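Local coordinates for extracellular solute-binding protein family 1 (Pseudothermotoga lettingae, PDB 5CI5) that binds a sugar, here alpha-D-tagatopyranose, and probably delivers it to an ABC transporter for uptake, at residues Ile27-Gln32 with Val55-Phe60; Leu81-Leu86 with Gly299-Val304; Leu99-Glu104 with Ile128-Pro133; Leu132-Asp137 with Tyr321-Asp326. All coordinates share one frame; numbering follows the deposited sequence. Where two conformers were deposited one is given.

How the contacts relate
Contacts 1, 2 and 4 come together around one sheet and the bound sugar; contact 3 lies farther off, Gly131 CA about 14 Å from the nearest sugar atom. Strand 25-30 is a neighbour of strand 55-60 in contact 1 and of strand 81-85, which pairs with strand 298-304 in contact 2. Strand 298-304 runs beside strand 128-138, which contacts 3 and 4 share. The centres of contacts 1 and 2 are about 11 Å apart, those of 2 and 4 about 10 Å. Contact 1 closes first along the chain; contact 3 falls between the segments of contact 2, which alternate with those of contact 4. Distant residues thus reach one tagatose, as expected for a periplasmic-binding-protein fold.

Contact 1. Residues Ile27-Gln32 with Val55-Phe60; sequences IWIGGQ and VEVQLF. With T6T (alpha-D-tagatopyranose), chain C.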
# COMPACT_ATOMS: atom_id res chain seq x y z
N ILE A 27 -15.31 9.21 12.32
CA ILE A 27 -14.54 8.45 11.34
C ILE A 27 -13.05 8.79 11.44
O ILE A 27 -12.68 9.94 11.53
CB ILE A 27 -15.05 8.68 9.89
CG1 ILE A 27 -14.30 7.79 8.89
CG2 ILE A 27 -14.98 10.14 9.45
CD1 ILE A 27 -14.85 7.82 7.45
N TRP A 28 -12.22 7.75 11.43
CA TRP A 28 -10.77 7.91 11.36
C TRP A 28 -10.30 7.51 9.98
O TRP A 28 -10.51 6.36 9.57
CB TRP A 28 -10.07 7.06 12.40
CG TRP A 28 -10.20 7.61 13.77
CD1 TRP A 28 -11.00 8.65 14.18
CD2 TRP A 28 -9.48 7.17 14.93
NE1 TRP A 28 -10.82 8.88 15.54
CE2 TRP A 28 -9.89 7.99 16.01
CE3 TRP A 28 -8.53 6.17 15.17
CZ2 TRP A 28 -9.39 7.83 17.30
CZ3 TRP A 28 -8.03 6.02 16.45
CH2 TRP A 28 -8.45 6.84 17.49
N ILE A 29 -9.64 8.44 9.30
CA ILE A 29 -9.11 8.22 7.97
C ILE A 29 -7.60 8.24 8.07
O ILE A 29 -7.01 9.19 8.59
CB ILE A 29 -9.59 9.28 6.98
CG1 ILE A 29 -11.12 9.33 6.99
CG2 ILE A 29 -9.07 9.00 5.57
CD1 ILE A 29 -11.73 10.49 6.26
N GLY A 30 -6.99 7.15 7.61
CA GLY A 30 -5.57 6.96 7.76
C GLY A 30 -4.86 6.55 6.50
O GLY A 30 -5.44 5.98 5.58
N GLY A 31 -3.57 6.88 6.45
CA GLY A 31 -2.73 6.51 5.34
C GLY A 31 -2.52 7.68 4.43
O GLY A 31 -2.94 8.81 4.72
N GLN A 32 -1.88 7.44 3.30
CA GLN A 32 -1.54 8.52 2.40
C GLN A 32 -2.76 9.29 1.86
O GLN A 32 -2.65 10.47 1.60
CB GLN A 32 -0.70 7.98 1.24
CG GLN A 32 0.57 7.32 1.65
CD GLN A 32 0.48 5.82 1.82
OE1 GLN A 32 -0.59 5.24 2.12
NE2 GLN A 32 1.61 5.16 1.64
N VAL A 55 -20.63 14.43 11.66
CA VAL A 55 -19.45 13.57 11.67
C VAL A 55 -18.21 14.26 12.17
O VAL A 55 -17.82 15.32 11.70
CB VAL A 55 -19.15 13.03 10.26
CG1 VAL A 55 -17.96 12.08 10.30
CG2 VAL A 55 -20.37 12.31 9.72
N GLU A 56 -17.57 13.61 13.13
CA GLU A 56 -16.28 14.04 13.61
C GLU A 56 -15.24 13.28 12.81
O GLU A 56 -15.27 12.05 12.77
CB GLU A 56 -16.12 13.76 15.11
CG GLU A 56 -17.00 14.60 16.03
CD GLU A 56 -16.32 15.85 16.57
OE1 GLU A 56 -15.14 16.11 16.22
OE2 GLU A 56 -16.97 16.59 17.34
N VAL A 57 -14.34 14.01 12.16
CA VAL A 57 -13.32 13.42 11.32
C VAL A 57 -11.93 13.58 11.97
O VAL A 57 -11.58 14.66 12.48
CB VAL A 57 -13.29 14.06 9.92
CG1 VAL A 57 -12.15 13.46 9.06
CG2 VAL A 57 -14.63 13.94 9.21
N GLN A 58 -11.14 12.51 11.99
CA GLN A 58 -9.73 12.66 12.35
C GLN A 58 -8.88 11.99 11.26
O GLN A 58 -9.17 10.87 10.82
CB GLN A 58 -9.44 12.08 13.74
CG GLN A 58 -8.02 12.33 14.24
CD GLN A 58 -7.86 12.05 15.74
OE1 GLN A 58 -8.85 11.89 16.46
NE2 GLN A 58 -6.61 11.99 16.20
N LEU A 59 -7.87 12.72 10.79
CA LEU A 59 -6.96 12.28 9.73
C LEU A 59 -5.63 11.87 10.33
O LEU A 59 -5.11 12.55 11.22
CB LEU A 59 -6.74 13.41 8.71
CG LEU A 59 -8.01 14.01 8.11
CD1 LEU A 59 -7.71 15.22 7.19
CD2 LEU A 59 -8.78 12.96 7.37
N PHE A 60 -5.07 10.79 9.80
CA PHE A 60 -3.83 10.23 10.33
C PHE A 60 -2.83 9.93 9.23
O PHE A 60 -3.17 9.24 8.27
CB PHE A 60 -4.08 8.91 11.07
CG PHE A 60 -4.97 9.01 12.26
CD1 PHE A 60 -6.33 9.05 12.11
CD2 PHE A 60 -4.44 9.01 13.55
CE1 PHE A 60 -7.17 9.09 13.20
CE2 PHE A 60 -5.28 9.05 14.65
CZ PHE A 60 -6.64 9.11 14.47
O3 T6T C . -1.04 -0.02 -0.47
C3 T6T C . -1.56 0.71 0.65
C4 T6T C . -1.38 -0.14 1.91
O4 T6T C . -1.98 -1.43 1.72
C5 T6T C . 0.10 -0.26 2.19
O5 T6T C . 0.32 -1.03 3.37
C6 T6T C . 0.73 1.13 2.31
O6 T6T C . 0.53 1.84 1.09
C2 T6T C . -0.85 2.02 0.76
O2 T6T C . -1.48 2.82 1.76
C1 T6T C . -0.89 2.79 -0.58
O1 T6T C . -2.16 2.98 -1.08
O HOH W 1 -11.40 11.31 17.04
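Trp28 and Phe60 meet on one face of two paired parallel strands. The CZ corner of Phe60 sits over the centre of the indole, 3.4 Å above its plane. The two rings are oblique, with planes at 47°. Phe60 CE1 presses 3.4 Å from Trp28 CG. Gln58 lies beside Trp28, its extended chain carrying the amide over the same indole face. CG of Gln58 is anti to the backbone N (chi1 -174°), which sets the chain alongside the indole. A water joins Trp28 NE1 (2.9 Å) to Gln58 OE1 (2.7 Å). An alanine in place of Trp28 would probably leave a gap beside Phe60 and deprive that water of its donor.

The other face of the sheet is aliphatic. Ile27 CG2 touches both Val55 CG1 and Val57 CG2, while Leu59 CD2 packs 3.8 Å from Ile29 CB. Helices 37-51 and 312-322 cover this face; the first completes the beta-alpha-beta crossover. Five backbone bonds join the strands, ending with Gly31 N to Phe60 O at 3.0 Å. Beyond them Gln32 OE1 accepts from the tagatose O2 at 2.6 Å. The chemistry implies a largely apolar, backbone-bonded base with one water-bridged polar rim; Gln32 meets the sugar beyond the strand.

Contact 2. Residues Leu81-Leu86 with Gly299-Val304; sequences LAFADL and GGWALV. With T6T (alpha-D-tagatopyranose), chain C.
Asp85 and Trp301 face the sugar together, from paired strands. The Asp85 carboxylate accepts two sugar hydroxyls, one on each oxygen. Tagatose O4 gives to Asp85 OD1 at 2.6 Å, and O5 to OD2 at 2.7 Å. Trp301 NE1 donates to O2 at 2.9 Å, with O2 at the indole edge near its plane. Gly300 N donates to O4 in an almost straight bond of 171°. A side chain on Gly299 would run into O3 of the sugar.

Behind this first shell, Asp85 CB lies over the six-membered ring of Trp301 in a CH-pi contact, 4.0 Å from its centroid. The Asp85 carboxyl carbon is anti to the backbone N (chi1 -159°), which carries its oxygens past the ring to the sugar. Phe83 CD2 packs against Trp301 CB at 3.5 Å. A leucine in place of Trp301 would probably leave O2 without this donor and Asp85 without the flat surface beneath its CB.

Further out, Leu303 CD2 lies beside the Phe83 ring, and Leu86 CD2 meets Ala302 CB. Ala82 with Val304 and Ala84 with Ala302 are hydrogen-bonded antiparallel pairs. Leu86 N reaches Gly300 O from above the carbonyl plane. Strand 81-85 runs parallel to strand 25-30 on one flank and antiparallel to strand 298-304 on the other. Such a mixed sheet, with strand ends at the ligand, is consistent with the type II periplasmic-binding-protein fold.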
# COMPACT_ATOMS: atom_id res chain seq x y z
N LEU A 81 -16.14 4.39 12.82
CA LEU A 81 -15.75 3.86 11.52
C LEU A 81 -14.28 4.20 11.32
O LEU A 81 -13.89 5.33 11.58
CB LEU A 81 -16.60 4.46 10.39
CG LEU A 81 -16.49 3.77 9.03
CD1 LEU A 81 -17.02 2.37 9.04
CD2 LEU A 81 -17.21 4.63 7.97
N ALA A 82 -13.46 3.22 10.93
CA ALA A 82 -12.01 3.43 10.84
C ALA A 82 -11.46 2.82 9.58
O ALA A 82 -11.87 1.74 9.18
CB ALA A 82 -11.26 2.81 12.04
N PHE A 83 -10.52 3.53 8.97
CA PHE A 83 -9.67 2.96 7.95
C PHE A 83 -8.81 1.85 8.55
O PHE A 83 -8.26 2.01 9.64
CB PHE A 83 -8.78 4.04 7.35
CG PHE A 83 -9.34 4.66 6.10
CD1 PHE A 83 -10.60 5.25 6.08
CD2 PHE A 83 -8.58 4.67 4.93
CE1 PHE A 83 -11.10 5.80 4.91
CE2 PHE A 83 -9.08 5.21 3.77
CZ PHE A 83 -10.34 5.78 3.75
N ALA A 84 -8.67 0.75 7.82
CA ALA A 84 -7.78 -0.34 8.22
C ALA A 84 -7.12 -0.88 6.96
O ALA A 84 -7.78 -1.11 5.93
CB ALA A 84 -8.52 -1.44 8.97
N ASP A 85 -5.82 -1.06 7.02
CA ASP A 85 -5.02 -1.54 5.87
C ASP A 85 -5.46 -2.94 5.43
O ASP A 85 -5.65 -3.84 6.23
CB ASP A 85 -3.54 -1.51 6.28
CG ASP A 85 -2.60 -1.49 5.12
OD1 ASP A 85 -2.85 -2.18 4.09
OD2 ASP A 85 -1.58 -0.77 5.23
N LEU A 86 -5.64 -3.12 4.12
CA LEU A 86 -5.92 -4.44 3.58
C LEU A 86 -4.77 -5.42 3.82
O LEU A 86 -4.95 -6.64 3.73
CB LEU A 86 -6.23 -4.33 2.08
CG LEU A 86 -7.49 -3.55 1.70
CD1 LEU A 86 -7.71 -3.71 0.19
CD2 LEU A 86 -8.73 -4.00 2.48
N GLY A 299 -2.61 -3.97 -2.32
CA GLY A 299 -2.82 -3.10 -1.17
C GLY A 299 -4.14 -2.35 -1.21
O GLY A 299 -4.98 -2.54 -2.09
N GLY A 300 -4.31 -1.48 -0.21
CA GLY A 300 -5.50 -0.67 -0.09
C GLY A 300 -5.96 -0.53 1.35
O GLY A 300 -5.23 -0.89 2.29
N TRP A 301 -7.19 -0.01 1.51
CA TRP A 301 -7.77 0.24 2.82
C TRP A 301 -9.24 -0.18 2.84
O TRP A 301 -9.94 0.00 1.85
CB TRP A 301 -7.66 1.72 3.21
CG TRP A 301 -6.24 2.10 3.35
CD1 TRP A 301 -5.37 2.37 2.34
CD2 TRP A 301 -5.47 2.15 4.57
NE1 TRP A 301 -4.11 2.59 2.85
CE2 TRP A 301 -4.15 2.46 4.21
CE3 TRP A 301 -5.78 1.95 5.92
CZ2 TRP A 301 -3.14 2.62 5.16
CZ3 TRP A 301 -4.78 2.10 6.85
CH2 TRP A 301 -3.47 2.40 6.46
N ALA A 302 -9.65 -0.75 3.97
CA ALA A 302 -11.04 -1.08 4.26
C ALA A 302 -11.60 -0.17 5.34
O ALA A 302 -10.85 0.42 6.12
CB ALA A 302 -11.18 -2.54 4.71
N LEU A 303 -12.92 -0.07 5.36
CA LEU A 303 -13.66 0.58 6.42
C LEU A 303 -14.12 -0.50 7.41
O LEU A 303 -14.72 -1.49 7.01
CB LEU A 303 -14.86 1.35 5.88
CG LEU A 303 -14.52 2.35 4.79
CD1 LEU A 303 -15.78 2.88 4.14
CD2 LEU A 303 -13.71 3.49 5.37
N VAL A 304 -13.81 -0.30 8.68
CA VAL A 304 -14.19 -1.25 9.74
C VAL A 304 -14.95 -0.53 10.85
O VAL A 304 -14.80 0.66 11.03
CB VAL A 304 -12.97 -2.00 10.35
CG1 VAL A 304 -12.16 -2.65 9.24
CG2 VAL A 304 -12.10 -1.08 11.20
O3 T6T C . -1.04 -0.02 -0.47
C3 T6T C . -1.56 0.71 0.65
C4 T6T C . -1.38 -0.14 1.91
O4 T6T C . -1.98 -1.43 1.72
C5 T6T C . 0.10 -0.26 2.19
O5 T6T C . 0.32 -1.03 3.37
C6 T6T C . 0.73 1.13 2.31
O6 T6T C . 0.53 1.84 1.09
C2 T6T C . -0.85 2.02 0.76
O2 T6T C . -1.48 2.82 1.76
C1 T6T C . -0.89 2.79 -0.58
O1 T6T C . -2.16 2.98 -1.08

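Contact 3. Residues Leu99-Glu104 with Ile128-Pro133; sequences LEPMEE and IRYGLP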
# COMPACT_ATOMS: atom_id res chain seq x y z
N LEU A 99 -13.57 -6.04 16.18
CA LEU A 99 -14.37 -5.58 15.05
C LEU A 99 -15.78 -6.19 14.96
O LEU A 99 -15.98 -7.38 15.17
CB LEU A 99 -13.64 -5.86 13.73
CG LEU A 99 -12.26 -5.23 13.56
CD1 LEU A 99 -11.73 -5.54 12.16
CD2 LEU A 99 -12.22 -3.73 13.80
N GLU A 100 -16.74 -5.34 14.64
CA GLU A 100 -18.11 -5.77 14.36
C GLU A 100 -18.15 -6.53 13.03
O GLU A 100 -17.59 -6.06 12.05
CB GLU A 100 -19.02 -4.55 14.29
CG GLU A 100 -20.49 -4.85 14.04
CD GLU A 100 -21.24 -5.32 15.27
OE1 GLU A 100 -20.63 -5.49 16.36
OE2 GLU A 100 -22.46 -5.50 15.15
N PRO A 101 -18.80 -7.71 12.99
CA PRO A 101 -18.93 -8.40 11.70
C PRO A 101 -19.78 -7.59 10.73
O PRO A 101 -20.69 -6.85 11.14
CB PRO A 101 -19.62 -9.72 12.06
CG PRO A 101 -20.38 -9.41 13.30
CD PRO A 101 -19.51 -8.43 14.06
N MSE A 102 -19.47 -7.69 9.44
CA MSE A 102 -20.26 -6.98 8.44
C MSE A 102 -20.93 -7.96 7.42
O MSE A 102 -21.37 -7.54 6.36
CB MSE A 102 -19.36 -5.90 7.75
CG MSE A 102 -18.98 -4.67 8.70
SE MSE A 102 -17.45 -3.48 8.22
CE MSE A 102 -18.36 -2.35 6.93
N GLU A 103 -21.05 -9.25 7.77
CA GLU A 103 -21.71 -10.21 6.89
C GLU A 103 -23.15 -9.84 6.57
O GLU A 103 -23.55 -9.85 5.41
CB GLU A 103 -21.73 -11.61 7.49
CG GLU A 103 -20.54 -12.45 7.20
CD GLU A 103 -20.17 -12.51 5.72
OE1 GLU A 103 -19.01 -12.22 5.44
OE2 GLU A 103 -20.97 -12.86 4.84
N GLU A 104 -23.93 -9.54 7.59
CA GLU A 104 -25.32 -9.22 7.36
C GLU A 104 -25.47 -7.97 6.49
O GLU A 104 -26.21 -7.96 5.52
CB GLU A 104 -26.06 -9.03 8.66
CG GLU A 104 -27.45 -8.47 8.43
CD GLU A 104 -28.39 -8.85 9.52
OE1 GLU A 104 -28.09 -8.55 10.69
OE2 GLU A 104 -29.43 -9.46 9.20
N ILE A 128 -15.69 -14.93 7.86
CA ILE A 128 -16.56 -13.80 8.13
C ILE A 128 -15.86 -12.52 7.68
O ILE A 128 -14.68 -12.32 7.96
CB ILE A 128 -16.92 -13.74 9.61
CG1 ILE A 128 -17.72 -15.00 9.99
CG2 ILE A 128 -17.74 -12.50 9.93
CD1 ILE A 128 -17.68 -15.29 11.39
N ARG A 129 -16.60 -11.67 6.96
CA ARG A 129 -16.04 -10.39 6.53
C ARG A 129 -16.22 -9.35 7.63
O ARG A 129 -17.33 -9.15 8.13
CB ARG A 129 -16.72 -9.95 5.23
CG ARG A 129 -16.29 -10.82 4.04
CD ARG A 129 -17.08 -10.55 2.77
NE ARG A 129 -18.45 -11.02 2.86
CZ ARG A 129 -19.31 -11.01 1.85
NH1 ARG A 129 -18.95 -10.55 0.66
NH2 ARG A 129 -20.53 -11.46 2.03
N TYR A 130 -15.11 -8.68 7.95
CA TYR A 130 -15.05 -7.66 9.00
C TYR A 130 -14.63 -6.29 8.49
O TYR A 130 -14.33 -5.39 9.30
CB TYR A 130 -14.05 -8.11 10.07
CG TYR A 130 -14.58 -9.20 11.00
CD1 TYR A 130 -14.29 -10.53 10.77
CD2 TYR A 130 -15.36 -8.89 12.10
CE1 TYR A 130 -14.75 -11.53 11.60
CE2 TYR A 130 -15.82 -9.87 12.95
CZ TYR A 130 -15.52 -11.19 12.69
OH TYR A 130 -15.98 -12.17 13.56
N GLY A 131 -14.56 -6.11 7.17
CA GLY A 131 -14.30 -4.81 6.60
C GLY A 131 -14.87 -4.65 5.22
O GLY A 131 -15.15 -5.64 4.51
N LEU A 132 -15.05 -3.39 4.82
CA LEU A 132 -15.54 -3.05 3.48
C LEU A 132 -14.40 -2.37 2.73
O LEU A 132 -14.08 -1.23 3.04
CB LEU A 132 -16.75 -2.12 3.55
CG LEU A 132 -17.25 -1.58 2.21
CD1 LEU A 132 -17.40 -2.69 1.16
CD2 LEU A 132 -18.54 -0.82 2.43
N PRO A 133 -13.77 -3.07 1.77
CA PRO A 133 -12.69 -2.41 1.00
C PRO A 133 -13.19 -1.13 0.35
O PRO A 133 -14.21 -1.16 -0.35
CB PRO A 133 -12.31 -3.48 -0.04
CG PRO A 133 -12.66 -4.77 0.64
CD PRO A 133 -13.97 -4.46 1.34
O HOH W 2 -15.88 -4.03 11.11
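The Glu103 chain is bent at chi2 (-50°), which turns its carboxylate toward Arg129. Arg129 bends at chi3 (-71°), which brings NE and NH2 round to meet it. The contact joins the start of helix 103-108 to strand 128-138 in the solute-binding fold, with Met102, a selenomethionine, at the N-cap position.

The guanidinium grips the carboxylate side-on. NE gives to Glu103 OE1 at 2.9 Å and NH2 gives to OE2 at 3.2 Å. Both oxygens lie close to the guanidinium plane, and the two flat groups are turned by 22°. On the carboxylate side the two nitrogens come from the syn side, tilted out of its plane. OE1 also takes the backbone N of Arg129, through its anti lone pair. Three bonds thus fix the rotation of the carboxylate. The charge pair is likely to keep Glu103 ionised. Trp120 adds a cation-pi contact to Arg129.

Next to it, Met102 N donates to Arg129 O at 2.9 Å and ties the turn before the helix to the strand. In the conformer given, the selenium atom of Met102 rests 3.8 Å from Gly131 CA, and its CE touches Leu132 CB. The Tyr130 ring lies along the loop ahead of the helix. Pro101 CB touches Tyr130 CE2 at 3.9 Å and Ile128 CG2 at 4.0 Å. Leu99 CB touches Tyr130 CD2, and Val90 and Ala94 of helix 89-95 border the ring. A water lies between Glu100 O and Tyr130 O. The CE2 edge of Tyr130 comes 3.3 Å from Leu99 O, which lies close to the ring plane.

Contact 4. Residues Leu132-Asp137 with Tyr321-Asp326; sequences LPWYTD and YLTSFD. With T6T (alpha-D-tagatopyranose), chain C.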
# COMPACT_ATOMS: atom_id res chain seq x y z
N LEU A 132 -15.05 -3.39 4.82
CA LEU A 132 -15.54 -3.05 3.48
C LEU A 132 -14.40 -2.37 2.73
O LEU A 132 -14.08 -1.23 3.04
CB LEU A 132 -16.75 -2.12 3.55
CG LEU A 132 -17.25 -1.58 2.21
CD1 LEU A 132 -17.40 -2.69 1.16
CD2 LEU A 132 -18.54 -0.82 2.43
N PRO A 133 -13.77 -3.07 1.77
CA PRO A 133 -12.69 -2.41 1.00
C PRO A 133 -13.19 -1.13 0.35
O PRO A 133 -14.21 -1.16 -0.35
CB PRO A 133 -12.31 -3.48 -0.04
CG PRO A 133 -12.66 -4.77 0.64
CD PRO A 133 -13.97 -4.46 1.34
N TRP A 134 -12.49 -0.03 0.59
CA TRP A 134 -12.88 1.29 0.07
C TRP A 134 -12.00 1.74 -1.11
O TRP A 134 -12.52 2.21 -2.13
CB TRP A 134 -12.86 2.34 1.18
CG TRP A 134 -13.35 3.66 0.67
CD1 TRP A 134 -14.67 4.01 0.46
CD2 TRP A 134 -12.56 4.77 0.23
NE1 TRP A 134 -14.73 5.29 -0.07
CE2 TRP A 134 -13.46 5.78 -0.21
CE3 TRP A 134 -11.19 5.04 0.19
CZ2 TRP A 134 -13.04 7.01 -0.72
CZ3 TRP A 134 -10.76 6.29 -0.31
CH2 TRP A 134 -11.69 7.25 -0.75
N TYR A 135 -10.67 1.68 -0.97
CA TYR A 135 -9.82 1.81 -2.15
C TYR A 135 -8.79 0.71 -2.16
O TYR A 135 -8.52 0.08 -1.14
CB TYR A 135 -9.14 3.19 -2.23
CG TYR A 135 -7.78 3.42 -1.58
CD1 TYR A 135 -6.62 2.91 -2.14
CD2 TYR A 135 -7.66 4.25 -0.47
CE1 TYR A 135 -5.37 3.19 -1.58
CE2 TYR A 135 -6.42 4.55 0.09
CZ TYR A 135 -5.28 4.02 -0.48
OH TYR A 135 -4.08 4.36 0.11
N THR A 136 -8.30 0.44 -3.36
CA THR A 136 -7.29 -0.58 -3.53
C THR A 136 -6.19 -0.08 -4.48
O THR A 136 -6.23 1.08 -4.96
CB THR A 136 -7.93 -1.90 -4.03
OG1 THR A 136 -6.97 -2.97 -3.97
CG2 THR A 136 -8.52 -1.78 -5.44
N ASP A 137 -5.21 -0.94 -4.70
CA ASP A 137 -4.05 -0.62 -5.51
C ASP A 137 -3.25 -1.89 -5.75
O ASP A 137 -3.53 -2.95 -5.17
CB ASP A 137 -3.17 0.44 -4.81
CG ASP A 137 -2.59 -0.03 -3.46
OD1 ASP A 137 -1.97 -1.11 -3.43
OD2 ASP A 137 -2.76 0.68 -2.42
N TYR A 321 -22.41 4.85 2.15
CA TYR A 321 -22.35 6.07 1.36
C TYR A 321 -20.97 6.26 0.74
O TYR A 321 -20.84 6.53 -0.47
CB TYR A 321 -22.72 7.29 2.22
CG TYR A 321 -22.27 8.61 1.63
CD1 TYR A 321 -23.04 9.30 0.71
CD2 TYR A 321 -21.04 9.15 1.98
CE1 TYR A 321 -22.59 10.52 0.17
CE2 TYR A 321 -20.59 10.35 1.45
CZ TYR A 321 -21.37 11.03 0.55
OH TYR A 321 -20.89 12.23 0.02
N LEU A 322 -19.93 6.11 1.55
CA LEU A 322 -18.57 6.32 1.06
C LEU A 322 -18.17 5.36 -0.06
O LEU A 322 -17.33 5.70 -0.87
CB LEU A 322 -17.57 6.19 2.20
CG LEU A 322 -17.60 7.32 3.22
CD1 LEU A 322 -16.68 7.02 4.34
CD2 LEU A 322 -17.24 8.67 2.57
N THR A 323 -18.76 4.17 -0.07
CA THR A 323 -18.41 3.15 -1.05
C THR A 323 -19.51 3.03 -2.11
O THR A 323 -19.61 2.00 -2.76
CB THR A 323 -18.13 1.80 -0.37
OG1 THR A 323 -17.46 2.02 0.89
CG2 THR A 323 -17.24 0.94 -1.23
N SER A 324 -20.32 4.08 -2.27
CA SER A 324 -21.35 4.11 -3.31
C SER A 324 -20.79 4.51 -4.66
O SER A 324 -19.71 5.10 -4.78
CB SER A 324 -22.48 5.08 -2.93
OG SER A 324 -22.00 6.42 -2.94
N PHE A 325 -21.53 4.17 -5.70
CA PHE A 325 -21.15 4.47 -7.06
C PHE A 325 -20.95 5.98 -7.25
O PHE A 325 -19.93 6.41 -7.77
CB PHE A 325 -22.22 3.93 -8.01
CG PHE A 325 -21.92 4.16 -9.46
CD1 PHE A 325 -21.04 3.35 -10.15
CD2 PHE A 325 -22.54 5.18 -10.13
CE1 PHE A 325 -20.77 3.57 -11.49
CE2 PHE A 325 -22.28 5.40 -11.47
CZ PHE A 325 -21.40 4.58 -12.15
N ASP A 326 -21.93 6.80 -6.83
CA ASP A 326 -21.84 8.23 -7.11
C ASP A 326 -20.62 8.86 -6.45
O ASP A 326 -19.94 9.68 -7.05
CB ASP A 326 -23.11 8.97 -6.67
CG ASP A 326 -24.30 8.66 -7.56
OD1 ASP A 326 -24.10 8.19 -8.69
OD2 ASP A 326 -25.45 8.92 -7.12
O3 T6T C . -1.04 -0.02 -0.47
C3 T6T C . -1.56 0.71 0.65
C4 T6T C . -1.38 -0.14 1.91
O4 T6T C . -1.98 -1.43 1.72
C5 T6T C . 0.10 -0.26 2.19
O5 T6T C . 0.32 -1.03 3.37
C6 T6T C . 0.73 1.13 2.31
O6 T6T C . 0.53 1.84 1.09
C2 T6T C . -0.85 2.02 0.76
O2 T6T C . -1.48 2.82 1.76
C1 T6T C . -0.89 2.79 -0.58
O1 T6T C . -2.16 2.98 -1.08
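Trp134 NE1 donates to Leu322 O at 2.8 Å, the one hydrogen bond between these segments. The acceptor lies close to the indole plane, 10° out of it. Seen from the carbonyl, the donor stands above the plane and not on a lone pair. The N-H angle of 148° makes the bond moderately bent. Trp134 CG is anti to the backbone N (chi1 -176°), which swings the indole edge to the end of helix 312-322. On the helix side, Tyr321 O accepts both the OG and the N of Ser324, the N-cap residue of helix 325-335.

Van der Waals contacts fill in around the Trp134 bond. Thr323 OG1 sits at the same indole edge, 3.5 Å from Trp134 CD1, and its hydroxyl is bonded to Ala319 O. Leu132 reaches Thr323 tip to tip, CD2 to OG1 at 3.4 Å. Thr323 CG2 faces Pro133 O.

Trp134 and Tyr135 both lie opposite Trp301 of the neighbouring strand 298-304, a classic beta bulge in strand 128-138. At the bulge, Trp134 meets the helix end while Tyr135 reaches the ligand.

Polar bonds to the sugar form the third group. Tyr135 OH lies 2.6 Å from tagatose O1, which sits at the ring edge. Asp137 OD2 accepts from both O1 and O3, each at 2.7 Å.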